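Local coordinates for protein mandelate racemase/muconate lactonizing enzyme (Jannaschia sp., PDB 4J3Z) that is probably an isomerase or related enzyme of the enolase superfamily, in the mandelate racemase/muconate lactonizing group, at residues A101-L106 / A116-K121. Sequence-based numbering, arbitrary orientation.
Sequences ACWDIL and AMLGGK
Leu106 N donates to Cys102 O at 2.8 Å, a regular helical bond in the turn that presents Leu106 and Trp103 to Met117. Between the two segments there are no hydrogen bonds; the contact is made mainly by apolar side chains, and all four that touch are buried. Met117 lies alongside the benzo rim of Trp103, the two side chains running past each other in opposite directions. Near its root, Met117 CB is 3.9 Å from Trp103 CZ3. Further out the thioether bends at chi3 (-65°), which brings Met117 CE to the ring edge, close to its plane and 3.8 Å from Trp103 CE3. Met117 CE also sits 3.8 Å from the backbone Trp103 O. The sulfur rests against Leu106, with Met117 SD 4.2 Å from Leu106 CB.

In enolase-superfamily terms, helix 89-109 belongs to the capping region, and residues 116-121 lie on the connection leading to strand 125-131 of the barrel sheet, so the chain folds back on its own helix just before entering the barrel. Leu118 approaches the indole differently from Met117: Leu118 CD2 lies over one face, offset toward the rim, and comes within 4.2 Å of Trp103 CH2. Helix 290-302 closes in here as well, with Trp291 meeting the Trp103 ring at about 25° between planes and Ile290 touching both Trp103 and Leu118. From the same helix, Lys294 NZ hydrogen-bonds Leu118 O. Beyond the two glycines, Lys121 N is bonded to Asn70 OD1 of a second subunit, whose Arg110 also packs on Met117.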
ATOM      1  N   ALA D 101     -17.433  35.945  15.626  1.00 28.20           N
ATOM      2  CA  ALA D 101     -17.845  37.081  16.466  1.00 28.70           C
ATOM      3  C   ALA D 101     -16.826  37.373  17.561  1.00 29.21           C
ATOM      4  O   ALA D 101     -16.599  38.534  17.903  1.00 30.70           O
ATOM      5  CB  ALA D 101     -19.229  36.844  17.067  1.00 28.30           C
ATOM      6  N   CYS D 102     -16.218  36.316  18.099  1.00 28.06           N
ATOM      7  CA  CYS D 102     -15.122  36.436  19.062  1.00 26.79           C
ATOM      8  C   CYS D 102     -13.925  37.171  18.464  1.00 27.32           C
ATOM      9  O   CYS D 102     -13.528  38.215  18.986  1.00 28.23           O
ATOM     10  CB  CYS D 102     -14.702  35.063  19.595  1.00 25.69           C
ATOM     11  SG  CYS D 102     -15.930  34.290  20.678  1.00 24.92           S
ATOM     12  N   TRP D 103     -13.374  36.650  17.362  1.00 26.48           N
ATOM     13  CA  TRP D 103     -12.258  37.301  16.655  1.00 25.80           C
ATOM     14  C   TRP D 103     -12.532  38.776  16.332  1.00 26.72           C
ATOM     15  O   TRP D 103     -11.609  39.597  16.304  1.00 27.67           O
ATOM     16  CB  TRP D 103     -11.914  36.545  15.369  1.00 26.24           C
ATOM     17  CG  TRP D 103     -11.216  35.239  15.582  1.00 26.18           C
ATOM     18  CD1 TRP D 103     -11.723  33.984  15.358  1.00 26.13           C
ATOM     19  CD2 TRP D 103      -9.874  35.052  16.048  1.00 26.01           C
ATOM     20  NE1 TRP D 103     -10.775  33.026  15.662  1.00 25.96           N
ATOM     21  CE2 TRP D 103      -9.637  33.658  16.098  1.00 25.94           C
ATOM     22  CE3 TRP D 103      -8.854  35.927  16.447  1.00 25.77           C
ATOM     23  CZ2 TRP D 103      -8.421  33.126  16.518  1.00 24.87           C
ATOM     24  CZ3 TRP D 103      -7.641  35.390  16.870  1.00 25.19           C
ATOM     25  CH2 TRP D 103      -7.437  34.008  16.901  1.00 24.67           C
ATOM     26  N   ASP D 104     -13.797  39.105  16.077  1.00 27.49           N
ATOM     27  CA  ASP D 104     -14.217  40.504  15.882  1.00 27.90           C
ATOM     28  C   ASP D 104     -14.076  41.309  17.179  1.00 27.21           C
ATOM     29  O   ASP D 104     -13.564  42.428  17.162  1.00 27.42           O
ATOM     30  CB  ASP D 104     -15.651  40.573  15.338  1.00 28.33           C
ATOM     31  CG  ASP D 104     -15.959  41.893  14.635  1.00 29.48           C
ATOM     32  OD1 ASP D 104     -15.024  42.514  14.067  1.00 29.94           O
ATOM     33  OD2 ASP D 104     -17.142  42.313  14.649  1.00 28.17           O
ATOM     34  N   ILE D 105     -14.502  40.728  18.303  1.00 27.08           N
ATOM     35  CA  ILE D 105     -14.342  41.371  19.623  1.00 26.41           C
ATOM     36  C   ILE D 105     -12.873  41.456  20.041  1.00 26.34           C
ATOM     37  O   ILE D 105     -12.470  42.419  20.683  1.00 26.75           O
ATOM     38  CB  ILE D 105     -15.144  40.648  20.732  1.00 25.56           C
ATOM     39  CG1 ILE D 105     -16.649  40.822  20.518  1.00 24.49           C
ATOM     40  CG2 ILE D 105     -14.726  41.140  22.117  1.00 24.61           C
ATOM     41  CD1 ILE D 105     -17.493  39.824  21.274  1.00 24.35           C
ATOM     42  N   LEU D 106     -12.080  40.450  19.681  1.00 26.72           N
ATOM     43  CA  LEU D 106     -10.647  40.459  19.989  1.00 26.88           C
ATOM     44  C   LEU D 106      -9.928  41.562  19.205  1.00 28.24           C
ATOM     45  O   LEU D 106      -9.064  42.260  19.746  1.00 29.14           O
ATOM     46  CB  LEU D 106     -10.013  39.093  19.704  1.00 25.98           C
ATOM     47  CG  LEU D 106     -10.531  37.851  20.445  1.00 26.05           C
ATOM     48  CD1 LEU D 106      -9.655  36.641  20.134  1.00 25.72           C
ATOM     49  CD2 LEU D 106     -10.620  38.086  21.947  1.00 25.77           C
ATOM     50  N   ALA D 116      -3.995  40.334  11.623  1.00 31.28           N
ATOM     51  CA  ALA D 116      -2.797  40.567  12.425  1.00 30.04           C
ATOM     52  C   ALA D 116      -2.718  39.675  13.675  1.00 29.18           C
ATOM     53  O   ALA D 116      -1.800  39.810  14.486  1.00 28.67           O
ATOM     54  CB  ALA D 116      -2.695  42.044  12.790  1.00 29.54           C
ATOM     55  N   MET D 117      -3.685  38.767  13.827  1.00 28.24           N
ATOM     56  CA  MET D 117      -3.699  37.823  14.946  1.00 26.60           C
ATOM     57  C   MET D 117      -3.587  36.373  14.448  1.00 25.75           C
ATOM     58  O   MET D 117      -3.642  35.409  15.231  1.00 24.01           O
ATOM     59  CB  MET D 117      -4.950  38.036  15.798  1.00 25.82           C
ATOM     60  CG  MET D 117      -5.042  39.430  16.410  1.00 26.17           C
ATOM     61  SD  MET D 117      -6.535  39.728  17.378  1.00 26.88           S
ATOM     62  CE  MET D 117      -7.794  39.605  16.107  1.00 25.89           C
ATOM     63  N   LEU D 118      -3.409  36.241  13.133  1.00 25.76           N
ATOM     64  CA  LEU D 118      -3.337  34.946  12.470  1.00 25.45           C
ATOM     65  C   LEU D 118      -2.031  34.779  11.696  1.00 26.62           C
ATOM     66  O   LEU D 118      -1.916  33.894  10.844  1.00 27.61           O
ATOM     67  CB  LEU D 118      -4.520  34.775  11.514  1.00 25.13           C
ATOM     68  CG  LEU D 118      -5.971  34.910  11.985  1.00 24.73           C
ATOM     69  CD1 LEU D 118      -6.867  35.000  10.758  1.00 24.16           C
ATOM     70  CD2 LEU D 118      -6.401  33.746  12.870  1.00 24.30           C
ATOM     71  N   GLY D 119      -1.045  35.626  11.974  1.00 26.74           N
ATOM     72  CA  GLY D 119       0.247  35.517  11.290  1.00 27.22           C
ATOM     73  C   GLY D 119       0.612  36.753  10.488  1.00 28.32           C
ATOM     74  O   GLY D 119       1.625  36.770   9.776  1.00 28.58           O
ATOM     75  N   GLY D 120      -0.225  37.780  10.603  1.00 27.94           N
ATOM     76  CA  GLY D 120       0.007  39.064   9.960  1.00 27.98           C
ATOM     77  C   GLY D 120      -0.286  39.098   8.472  1.00 28.84           C
ATOM     78  O   GLY D 120      -0.917  38.188   7.920  1.00 27.36           O
ATOM     79  N   LYS D 121       0.218  40.160   7.839  1.00 29.56           N
ATOM     80  CA  LYS D 121      -0.031  40.492   6.442  1.00 29.64           C
ATOM     81  C   LYS D 121       0.915  39.766   5.479  1.00 29.63           C
ATOM     82  O   LYS D 121       1.888  40.344   4.998  1.00 30.78           O
ATOM     83  CB  LYS D 121       0.116  42.010   6.267  1.00 30.46           C
ATOM     84  CG  LYS D 121      -0.556  42.611   5.045  1.00 30.68           C
ATOM     85  CD  LYS D 121       0.023  43.989   4.740  1.00 32.05           C
ATOM     86  CE  LYS D 121      -0.564  45.090   5.607  1.00 33.17           C
ATOM     87  NZ  LYS D 121       0.097  46.406   5.357  1.00 34.01           N
TER